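Local coordinates for putative restriction endonuclease domain-containing protein (Anabaena variabilis, PDB 3OT2) that is of unknown function but, as a member of the PD-(D/E)XK clan, is probably a nuclease resembling restriction endonucleases, at residues E22-Y27 and E68-F73; Q34-Q39 and Q119-K124; T109-S114 and K124-C129. One frame throughout, in Å; residues are numbered along the deposited sequence.

Contact 1 (E22-Y27 and E68-F73); sequences EPASEY and ELRCTF. With BU1 (1,4-butanediol), chain E; EDO (1,2-ethanediol), chain I.
Two residues of 68-73, Glu68 and Arg70, meet 22-27, the first through a water and the second by direct hydrogen bonds to Ser25. The contact ties the start of the hairpin of strands 25-28 and 31-34 to the link between strands 63-67 and 71-73 in this probable PD-(D/E)XK nuclease fold. The Glu68 side chain bends at chi2 (-70°), and OE1 accepts a hydrogen bond from a water that lies 2.9 Å from Ala24 N and takes that N-H. The same carboxylate also forms a salt bridge with Lys35 and a hydrogen bond with Gln46, so several partners fix its position. Beside it, an ethanediol lies between the segments, its O2 3.6 Å from Ala24 CB and weakly bonded to Glu68 O.

Arg70 carries most of the contact. Its CG stands anti to the backbone N, and a bend at chi3 (-52°) brings the guanidinium up to the hairpin. NE is committed to a salt bridge with Glu20, and NH1 has a second partner in Ser77. Arg70 and Ser25 both line the pocket of the bound 1,4-butanediol, whose C3 lies near the rim of one face of the guanidinium, 3.8 Å above its plane. The methyl of Ala24, CB, approaches Arg70 NH2 obliquely at 4.1 Å. At the edge of the guanidinium, two nitrogens close end-on upon a single acceptor: Ser25 O lies almost in the plane, 3.0 Å from Arg70 NH1 and 2.8 Å from Arg70 NH2.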
loop_
_atom_site.group_PDB
_atom_site.type_symbol
_atom_site.label_atom_id
_atom_site.label_comp_id
_atom_site.label_asym_id
_atom_site.label_seq_id
_atom_site.Cartn_x
_atom_site.Cartn_y
_atom_site.Cartn_z
ATOM N N GLU A 22 6.343 22.009 13.683
ATOM C CA GLU A 22 6.506 22.219 12.239
ATOM C C GLU A 22 7.664 21.355 11.749
ATOM O O GLU A 22 8.815 21.638 12.107
ATOM C CB GLU A 22 6.710 23.687 11.846
ATOM C CG GLU A 22 5.871 24.118 10.644
ATOM C CD GLU A 22 6.172 23.467 9.302
ATOM O OE1 GLU A 22 7.333 23.559 8.837
ATOM O OE2 GLU A 22 5.232 22.902 8.693
ATOM N N PRO A 23 7.384 20.247 11.009
ATOM C CA PRO A 23 6.070 19.768 10.528
ATOM C C PRO A 23 5.192 19.247 11.669
ATOM O O PRO A 23 5.702 18.945 12.752
ATOM C CB PRO A 23 6.441 18.646 9.538
ATOM C CG PRO A 23 7.892 18.837 9.245
ATOM C CD PRO A 23 8.458 19.367 10.521
ATOM N N ALA A 24 3.865 19.160 11.430
ATOM C CA ALA A 24 2.907 18.713 12.441
ATOM C C ALA A 24 3.187 17.284 12.941
ATOM O O ALA A 24 3.804 16.472 12.246
ATOM C CB ALA A 24 1.500 18.806 11.891
ATOM N N SER A 25 2.769 17.015 14.180
ATOM C CA SER A 25 2.914 15.714 14.811
ATOM C C SER A 25 1.594 14.955 14.784
ATOM O O SER A 25 0.520 15.521 15.033
ATOM C CB SER A 25 3.412 15.853 16.242
ATOM O OG SER A 25 4.724 16.388 16.243
ATOM N N GLU A 26 1.690 13.668 14.488
ATOM C CA GLU A 26 0.554 12.770 14.476
ATOM C C GLU A 26 0.658 11.826 15.648
ATOM O O GLU A 26 1.765 11.534 16.118
ATOM C CB GLU A 26 0.474 11.988 13.158
ATOM C CG GLU A 26 0.277 12.869 11.940
ATOM C CD GLU A 26 0.036 12.123 10.640
ATOM O OE1 GLU A 26 0.902 11.312 10.254
ATOM O OE2 GLU A 26 -0.988 12.385 9.974
ATOM N N TYR A 27 -0.494 11.386 16.152
ATOM C CA TYR A 27 -0.593 10.409 17.237
ATOM C C TYR A 27 -1.235 9.163 16.625
ATOM O O TYR A 27 -2.433 9.160 16.314
ATOM C CB TYR A 27 -1.371 10.975 18.435
ATOM C CG TYR A 27 -1.511 10.004 19.586
ATOM C CD1 TYR A 27 -0.535 9.917 20.576
ATOM C CD2 TYR A 27 -2.641 9.201 19.710
ATOM C CE1 TYR A 27 -0.670 9.035 21.652
ATOM C CE2 TYR A 27 -2.786 8.320 20.778
ATOM C CZ TYR A 27 -1.803 8.249 21.754
ATOM O OH TYR A 27 -1.943 7.359 22.788
ATOM N N GLU A 68 -3.493 20.481 5.372
ATOM C CA GLU A 68 -2.881 20.219 6.675
ATOM C C GLU A 68 -3.834 20.460 7.883
ATOM O O GLU A 68 -3.450 21.110 8.860
ATOM C CB GLU A 68 -1.634 21.108 6.838
ATOM C CG GLU A 68 -0.574 20.962 5.755
ATOM C CD GLU A 68 0.188 19.655 5.767
ATOM O OE1 GLU A 68 0.299 19.053 6.854
ATOM O OE2 GLU A 68 0.700 19.244 4.699
ATOM N N LEU A 69 -5.050 19.899 7.829
ATOM C CA LEU A 69 -6.022 20.033 8.905
ATOM C C LEU A 69 -5.935 18.812 9.832
ATOM O O LEU A 69 -5.883 17.677 9.350
ATOM C CB LEU A 69 -7.438 20.169 8.299
ATOM C CG LEU A 69 -8.625 20.183 9.254
ATOM C CD1 LEU A 69 -8.717 21.521 10.014
ATOM C CD2 LEU A 69 -9.915 19.900 8.508
ATOM N N ARG A 70 -5.909 19.043 11.161
ATOM C CA ARG A 70 -5.865 17.951 12.126
ATOM C C ARG A 70 -7.236 17.287 12.251
ATOM O O ARG A 70 -8.245 17.969 12.416
ATOM C CB ARG A 70 -5.358 18.439 13.491
ATOM C CG ARG A 70 -5.372 17.365 14.586
ATOM C CD ARG A 70 -4.596 17.773 15.843
ATOM N NE ARG A 70 -3.239 18.222 15.533
ATOM C CZ ARG A 70 -2.209 17.410 15.331
ATOM N NH1 ARG A 70 -2.357 16.093 15.445
ATOM N NH2 ARG A 70 -1.025 17.904 15.012
ATOM N N CYS A 71 -7.263 15.958 12.138
ATOM C CA CYS A 71 -8.452 15.132 12.293
ATOM C C CYS A 71 -8.197 14.139 13.405
ATOM O O CYS A 71 -7.273 13.327 13.299
ATOM C CB CYS A 71 -8.815 14.446 10.979
ATOM S SG CYS A 71 -9.301 15.603 9.669
ATOM N N THR A 72 -8.971 14.242 14.500
ATOM C CA THR A 72 -8.809 13.387 15.677
ATOM C C THR A 72 -10.027 12.481 15.822
ATOM O O THR A 72 -11.121 12.967 16.096
ATOM C CB THR A 72 -8.562 14.245 16.929
ATOM O OG1 THR A 72 -7.438 15.084 16.683
ATOM C CG2 THR A 72 -8.307 13.403 18.199
ATOM N N PHE A 73 -9.825 11.157 15.677
ATOM C CA PHE A 73 -10.902 10.172 15.769
ATOM C C PHE A 73 -10.303 8.777 15.933
ATOM O O PHE A 73 -9.149 8.551 15.561
ATOM C CB PHE A 73 -11.808 10.236 14.508
ATOM C CG PHE A 73 -11.052 10.029 13.216
ATOM C CD1 PHE A 73 -10.471 11.105 12.550
ATOM C CD2 PHE A 73 -10.875 8.755 12.692
ATOM C CE1 PHE A 73 -9.751 10.911 11.374
ATOM C CE2 PHE A 73 -10.167 8.563 11.501
ATOM C CZ PHE A 73 -9.603 9.639 10.861
HETATM C C1 BU1 E . -2.828 19.581 19.104
HETATM C C2 BU1 E . -1.769 18.505 19.349
HETATM C C3 BU1 E . -0.470 19.050 18.753
HETATM C C4 BU1 E . 0.665 18.070 18.964
HETATM O O5 BU1 E . -3.999 19.228 19.831
HETATM O O6 BU1 E . 1.808 18.629 18.282
HETATM C C1 EDO I . -2.723 22.145 12.316
HETATM O O1 EDO I . -3.668 21.895 13.352
HETATM C C2 EDO I . -2.046 20.833 11.974
HETATM O O2 EDO I . -1.060 21.101 10.977
HETATM O O HOH W 1 2.590 19.971 8.943
#

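Contact 2 (Q34-Q39 and Q119-K124); sequences QKPMPQ and QTKVTK. With EDO (1,2-ethanediol), chain K; EDO (1,2-ethanediol), chain G.
The peptide carbonyl of Gln34 is approached by the ammonium end of Lys121, whose NZ stops 4.1 Å from Gln34 O. A water bridges Gln34 O and Lys121 NZ, donating to Gln34 O at 3.0 Å and accepting a weak bond from the ammonium. On the helix, the carbonyl plane of Gln119 takes donors on both faces: Thr123 N comes from one and Thr123 OG1 from the other, the hydroxyl lying 2.9 Å from Gln119 O.

A kink at chi3 (78°) swings the Lys121 ammonium up to the loop, where Gln117 OE1 is its stronger polar partner and Pro36 CD lies 4.5 Å from Lys121 NZ. The aliphatic part of Lys121 meanwhile packs on Glu26 and Ile28 of strand 25-28. Lys35 NZ also pairs with Asp81 and bonds to Val79 O.

Away from the loop, an ethanediol joins Gln119 and Thr123: Gln119 NE2 donates to its O1 at 2.8 Å. The same ethanediol is also bonded by Gln119 and Thr123 of the second subunit, and Gln119 packs on its counterpart there. The contact thus sets the loop from hairpin strand 31-34 to helix 40-57 against the N-terminal part of helix 119-131, a helix consistent with the PD-(D/E)XK core that also lies at the dimer interface.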
loop_
_atom_site.group_PDB
_atom_site.type_symbol
_atom_site.label_atom_id
_atom_site.label_comp_id
_atom_site.label_asym_id
_atom_site.label_seq_id
_atom_site.Cartn_x
_atom_site.Cartn_y
_atom_site.Cartn_z
ATOM N N GLN A 34 6.268 12.702 13.809
ATOM C CA GLN A 34 6.284 13.990 13.132
ATOM C C GLN A 34 6.202 13.771 11.632
ATOM O O GLN A 34 6.840 12.853 11.115
ATOM C CB GLN A 34 7.540 14.751 13.514
ATOM C CG GLN A 34 7.444 16.240 13.232
ATOM C CD GLN A 34 8.607 17.032 13.778
ATOM O OE1 GLN A 34 9.615 16.490 14.250
ATOM N NE2 GLN A 34 8.474 18.343 13.726
ATOM N N LYS A 35 5.406 14.605 10.933
ATOM C CA LYS A 35 5.228 14.529 9.478
ATOM C C LYS A 35 6.542 14.889 8.749
ATOM O O LYS A 35 7.398 15.518 9.366
ATOM C CB LYS A 35 4.094 15.479 9.023
ATOM C CG LYS A 35 2.696 14.915 9.208
ATOM C CD LYS A 35 1.634 15.837 8.596
ATOM C CE LYS A 35 1.678 15.849 7.077
ATOM N NZ LYS A 35 0.473 16.482 6.495
ATOM N N PRO A 36 6.743 14.511 7.457
ATOM C CA PRO A 36 8.007 14.875 6.793
ATOM C C PRO A 36 8.104 16.375 6.515
ATOM O O PRO A 36 7.099 17.094 6.503
ATOM C CB PRO A 36 7.986 14.056 5.486
ATOM C CG PRO A 36 6.634 13.666 5.278
ATOM C CD PRO A 36 5.877 13.716 6.555
HETATM N N MSE A 37 9.332 16.848 6.317
HETATM C CA MSE A 37 9.603 18.245 6.008
HETATM C C MSE A 37 9.011 18.583 4.628
HETATM O O MSE A 37 9.003 17.707 3.750
HETATM C CB MSE A 37 11.123 18.497 6.043
HETATM C CG MSE A 37 11.719 18.397 7.446
HETATM SE SE MSE A 37 11.293 19.997 8.488
HETATM C CE MSE A 37 12.383 21.263 7.514
ATOM N N PRO A 38 8.451 19.803 4.423
ATOM C CA PRO A 38 7.950 20.160 3.086
ATOM C C PRO A 38 9.047 20.055 2.012
ATOM O O PRO A 38 10.210 20.318 2.283
ATOM C CB PRO A 38 7.490 21.617 3.258
ATOM C CG PRO A 38 7.244 21.759 4.730
ATOM C CD PRO A 38 8.342 20.950 5.347
ATOM N N GLN A 39 8.669 19.609 0.824
ATOM C CA GLN A 39 9.556 19.416 -0.322
ATOM C C GLN A 39 8.856 20.062 -1.517
ATOM O O GLN A 39 7.631 20.118 -1.522
ATOM C CB GLN A 39 9.814 17.892 -0.513
ATOM C CG GLN A 39 10.617 17.480 -1.755
ATOM C CD GLN A 39 9.931 16.451 -2.651
ATOM O OE1 GLN A 39 8.694 16.264 -2.622
ATOM N NE2 GLN A 39 10.736 15.767 -3.486
ATOM N N GLN A 119 5.610 5.353 3.630
ATOM C CA GLN A 119 4.472 4.869 2.846
ATOM C C GLN A 119 3.625 3.875 3.682
ATOM O O GLN A 119 2.406 3.852 3.549
ATOM C CB GLN A 119 4.961 4.222 1.550
ATOM C CG GLN A 119 3.816 3.824 0.609
ATOM C CD GLN A 119 4.267 3.567 -0.804
ATOM O OE1 GLN A 119 5.398 3.868 -1.177
ATOM N NE2 GLN A 119 3.376 3.055 -1.628
ATOM N N THR A 120 4.268 3.077 4.567
ATOM C CA THR A 120 3.541 2.144 5.437
ATOM C C THR A 120 2.646 2.952 6.390
ATOM O O THR A 120 1.469 2.657 6.470
ATOM C CB THR A 120 4.520 1.226 6.145
ATOM O OG1 THR A 120 5.001 0.300 5.173
ATOM C CG2 THR A 120 3.901 0.456 7.322
ATOM N N LYS A 121 3.192 3.981 7.063
ATOM C CA LYS A 121 2.433 4.830 7.987
ATOM C C LYS A 121 1.231 5.476 7.275
ATOM O O LYS A 121 0.121 5.455 7.812
ATOM C CB LYS A 121 3.340 5.917 8.593
ATOM C CG LYS A 121 2.630 6.927 9.486
ATOM C CD LYS A 121 3.533 8.104 9.858
ATOM C CE LYS A 121 3.639 9.087 8.712
ATOM N NZ LYS A 121 4.674 10.140 8.941
ATOM N N VAL A 122 1.454 6.022 6.070
ATOM C CA VAL A 122 0.422 6.682 5.260
ATOM C C VAL A 122 -0.696 5.712 4.916
ATOM O O VAL A 122 -1.868 6.090 5.013
ATOM C CB VAL A 122 1.053 7.304 3.982
ATOM C CG1 VAL A 122 -0.009 7.609 2.946
ATOM C CG2 VAL A 122 1.803 8.571 4.330
ATOM N N THR A 123 -0.344 4.473 4.503
ATOM C CA THR A 123 -1.336 3.439 4.151
ATOM C C THR A 123 -2.166 3.104 5.391
ATOM O O THR A 123 -3.388 3.073 5.288
ATOM C CB THR A 123 -0.656 2.213 3.534
ATOM O OG1 THR A 123 -0.012 2.667 2.358
ATOM C CG2 THR A 123 -1.649 1.156 3.140
ATOM N N LYS A 124 -1.515 2.928 6.557
ATOM C CA LYS A 124 -2.233 2.676 7.816
ATOM C C LYS A 124 -3.201 3.834 8.122
ATOM O O LYS A 124 -4.326 3.585 8.540
ATOM C CB LYS A 124 -1.268 2.519 8.993
ATOM C CG LYS A 124 -0.421 1.261 8.989
ATOM C CD LYS A 124 0.462 1.310 10.208
ATOM C CE LYS A 124 1.431 0.183 10.227
ATOM N NZ LYS A 124 2.194 0.168 11.503
HETATM C C1 EDO K . 0.496 0.754 -0.546
HETATM O O1 EDO K . 1.178 1.970 -0.254
HETATM C C2 EDO K . 0.763 -0.261 0.570
HETATM O O2 EDO K . 2.138 -0.650 0.570
HETATM C C1 EDO G . 3.298 3.856 11.855
HETATM O O1 EDO G . 3.630 2.643 11.158
HETATM C C2 EDO G . 2.403 3.521 13.043
HETATM O O2 EDO G . 3.111 3.680 14.287
HETATM O O HOH W 2 7.564 11.317 8.671
#

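Contact 3 (T109-S114 and K124-C129); sequences TIEILS and KNILHC. With EDO (1,2-ethanediol), chain G.
Ile126 lies against Thr109 and Glu111, with Cys129 beside Thr109, so that one side of the helix rests on alternate residues of the strand. In Thr109 it is OG1 that stands anti to the backbone N (chi1 -177°). This leaves CG2 in the crowded position between the backbone N and the carbonyl carbon, from where the methyl meets Ile126 CG1 at 4.2 Å. The same methyl sits 4.1 Å from Cys129 SG. Cys129, about one turn on from Ile126, puts its sulfur beside its own backbone N, where it meets this methyl.

Glu111 gives only its aliphatic part to the helix. Its CG approaches Ile126 CG1 at 4.0 Å, and the two side chains run past one another in opposite directions, bringing Ile126 CD1 alongside Glu111 CG and CB. A bend at chi2 (-78°) then carries the carboxylate aside, and OE1 accepts from the backbone N of Asp81.

Strand 108-112, helix 119-131 and strand 136-141 form a beta-alpha-beta unit, and the contact is the packing of its helix on its first strand. The axes of 109-112 and 124-129 are 9.7 Å apart and almost exactly antiparallel (178°), as expected where a helix returns between parallel neighbouring strands. Leu139 of the third element also touches Ile126.

Lys124 turns elsewhere: extended beyond CG, it reaches the second subunit, where NZ forms a salt bridge with Asp160 and a hydrogen bond with Thr146 OG1 of that chain. With an alanine here, Asp160 of the second subunit would probably be left without this charged mate across the interface. Lys124 NZ also donates to O1 of an ethanediol, at 2.9 Å.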
loop_
_atom_site.group_PDB
_atom_site.type_symbol
_atom_site.label_atom_id
_atom_site.label_comp_id
_atom_site.label_asym_id
_atom_site.label_seq_id
_atom_site.Cartn_x
_atom_site.Cartn_y
_atom_site.Cartn_z
ATOM N N THR A 109 -9.726 11.623 1.910
ATOM C CA THR A 109 -8.380 11.929 2.392
ATOM C C THR A 109 -7.394 11.783 1.238
ATOM O O THR A 109 -7.469 10.821 0.482
ATOM C CB THR A 109 -7.981 11.095 3.641
ATOM O OG1 THR A 109 -6.688 11.516 4.073
ATOM C CG2 THR A 109 -7.899 9.580 3.377
ATOM N N ILE A 110 -6.480 12.742 1.097
ATOM C CA ILE A 110 -5.457 12.682 0.051
ATOM C C ILE A 110 -4.093 12.816 0.704
ATOM O O ILE A 110 -3.843 13.777 1.423
ATOM C CB ILE A 110 -5.670 13.734 -1.065
ATOM C CG1 ILE A 110 -7.054 13.555 -1.742
ATOM C CG2 ILE A 110 -4.529 13.686 -2.087
ATOM C CD1 ILE A 110 -7.560 14.755 -2.383
ATOM N N GLU A 111 -3.228 11.816 0.468
ATOM C CA GLU A 111 -1.869 11.777 0.973
ATOM C C GLU A 111 -0.927 11.775 -0.194
ATOM O O GLU A 111 -1.142 11.049 -1.164
ATOM C CB GLU A 111 -1.635 10.543 1.861
ATOM C CG GLU A 111 -2.542 10.497 3.086
ATOM C CD GLU A 111 -2.158 11.404 4.247
ATOM O OE1 GLU A 111 -1.340 12.339 4.067
ATOM O OE2 GLU A 111 -2.704 11.189 5.346
ATOM N N ILE A 112 0.098 12.596 -0.119
ATOM C CA ILE A 112 1.080 12.677 -1.196
ATOM C C ILE A 112 2.427 12.291 -0.628
ATOM O O ILE A 112 2.883 12.908 0.336
ATOM C CB ILE A 112 1.094 14.093 -1.845
ATOM C CG1 ILE A 112 -0.312 14.493 -2.341
ATOM C CG2 ILE A 112 2.108 14.173 -2.991
ATOM C CD1 ILE A 112 -0.623 15.983 -2.085
ATOM N N LEU A 113 3.061 11.270 -1.222
ATOM C CA LEU A 113 4.390 10.843 -0.784
ATOM C C LEU A 113 5.450 11.879 -1.092
ATOM O O LEU A 113 5.349 12.637 -2.057
ATOM C CB LEU A 113 4.795 9.510 -1.433
ATOM C CG LEU A 113 3.920 8.290 -1.117
ATOM C CD1 LEU A 113 4.457 7.087 -1.850
ATOM C CD2 LEU A 113 3.850 8.035 0.404
ATOM N N SER A 114 6.464 11.907 -0.235
ATOM C CA SER A 114 7.653 12.750 -0.369
ATOM C C SER A 114 8.825 11.868 0.084
ATOM O O SER A 114 8.564 10.842 0.721
ATOM C CB SER A 114 7.513 14.066 0.399
ATOM O OG SER A 114 7.204 13.897 1.766
ATOM N N LYS A 124 -1.515 2.928 6.557
ATOM C CA LYS A 124 -2.233 2.676 7.816
ATOM C C LYS A 124 -3.201 3.834 8.122
ATOM O O LYS A 124 -4.326 3.585 8.540
ATOM C CB LYS A 124 -1.268 2.519 8.993
ATOM C CG LYS A 124 -0.421 1.261 8.989
ATOM C CD LYS A 124 0.462 1.310 10.208
ATOM C CE LYS A 124 1.431 0.183 10.227
ATOM N NZ LYS A 124 2.194 0.168 11.503
ATOM N N ASN A 125 -2.749 5.087 7.947
ATOM C CA ASN A 125 -3.582 6.274 8.198
ATOM C C ASN A 125 -4.803 6.298 7.283
ATOM O O ASN A 125 -5.908 6.562 7.760
ATOM C CB ASN A 125 -2.767 7.572 8.043
ATOM C CG ASN A 125 -1.853 7.840 9.220
ATOM O OD1 ASN A 125 -1.974 7.232 10.301
ATOM N ND2 ASN A 125 -0.926 8.766 9.048
ATOM N N ILE A 126 -4.625 5.970 5.996
ATOM C CA ILE A 126 -5.737 5.932 5.047
ATOM C C ILE A 126 -6.695 4.824 5.466
ATOM O O ILE A 126 -7.905 5.049 5.506
ATOM C CB ILE A 126 -5.266 5.781 3.573
ATOM C CG1 ILE A 126 -4.558 7.074 3.082
ATOM C CG2 ILE A 126 -6.460 5.440 2.656
ATOM C CD1 ILE A 126 -3.784 6.943 1.765
ATOM N N LEU A 127 -6.169 3.640 5.816
ATOM C CA LEU A 127 -7.056 2.538 6.192
ATOM C C LEU A 127 -7.813 2.844 7.495
ATOM O O LEU A 127 -8.969 2.436 7.621
ATOM C CB LEU A 127 -6.294 1.208 6.258
ATOM C CG LEU A 127 -5.700 0.733 4.911
ATOM C CD1 LEU A 127 -4.708 -0.388 5.130
ATOM C CD2 LEU A 127 -6.791 0.328 3.903
ATOM N N HIS A 128 -7.195 3.595 8.429
ATOM C CA HIS A 128 -7.831 4.017 9.694
ATOM C C HIS A 128 -8.982 4.996 9.368
ATOM O O HIS A 128 -10.050 4.887 9.962
ATOM C CB HIS A 128 -6.798 4.648 10.656
ATOM C CG HIS A 128 -7.377 5.123 11.958
ATOM N ND1 HIS A 128 -7.659 4.240 12.977
ATOM C CD2 HIS A 128 -7.699 6.376 12.360
ATOM C CE1 HIS A 128 -8.166 4.968 13.959
ATOM N NE2 HIS A 128 -8.205 6.266 13.632
ATOM N N CYS A 129 -8.787 5.906 8.386
ATOM C CA CYS A 129 -9.849 6.824 7.925
ATOM C C CYS A 129 -11.074 6.044 7.446
ATOM O O CYS A 129 -12.201 6.352 7.854
ATOM C CB CYS A 129 -9.329 7.742 6.825
ATOM S SG CYS A 129 -8.209 9.018 7.410
HETATM C C1 EDO G . 3.298 3.856 11.855
HETATM O O1 EDO G . 3.630 2.643 11.158
HETATM C C2 EDO G . 2.403 3.521 13.043
HETATM O O2 EDO G . 3.111 3.680 14.287
#

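In the fold
From the N terminus, contact 1 opens at 22-27 and contact 2 at 34-39, before 68-73 closes the first; the two loops therefore cross. Contact 3 opens at 109-114, after contact 1 has closed, and runs in series with it, but crosses contact 2, which closes at 119-124 just before 124-129 completes contact 3. Lys124 and helix 119-131 are common to contacts 2 and 3, whose centres lie about 8 Å apart. Contacts 1 and 2 also join through a probable backbone hydrogen bond between Ala24 and Lys35, while Phe73 and His128 link 1 with 3. The peripheral hairpin, the central sheet and the helix at the dimer interface are joined in this way.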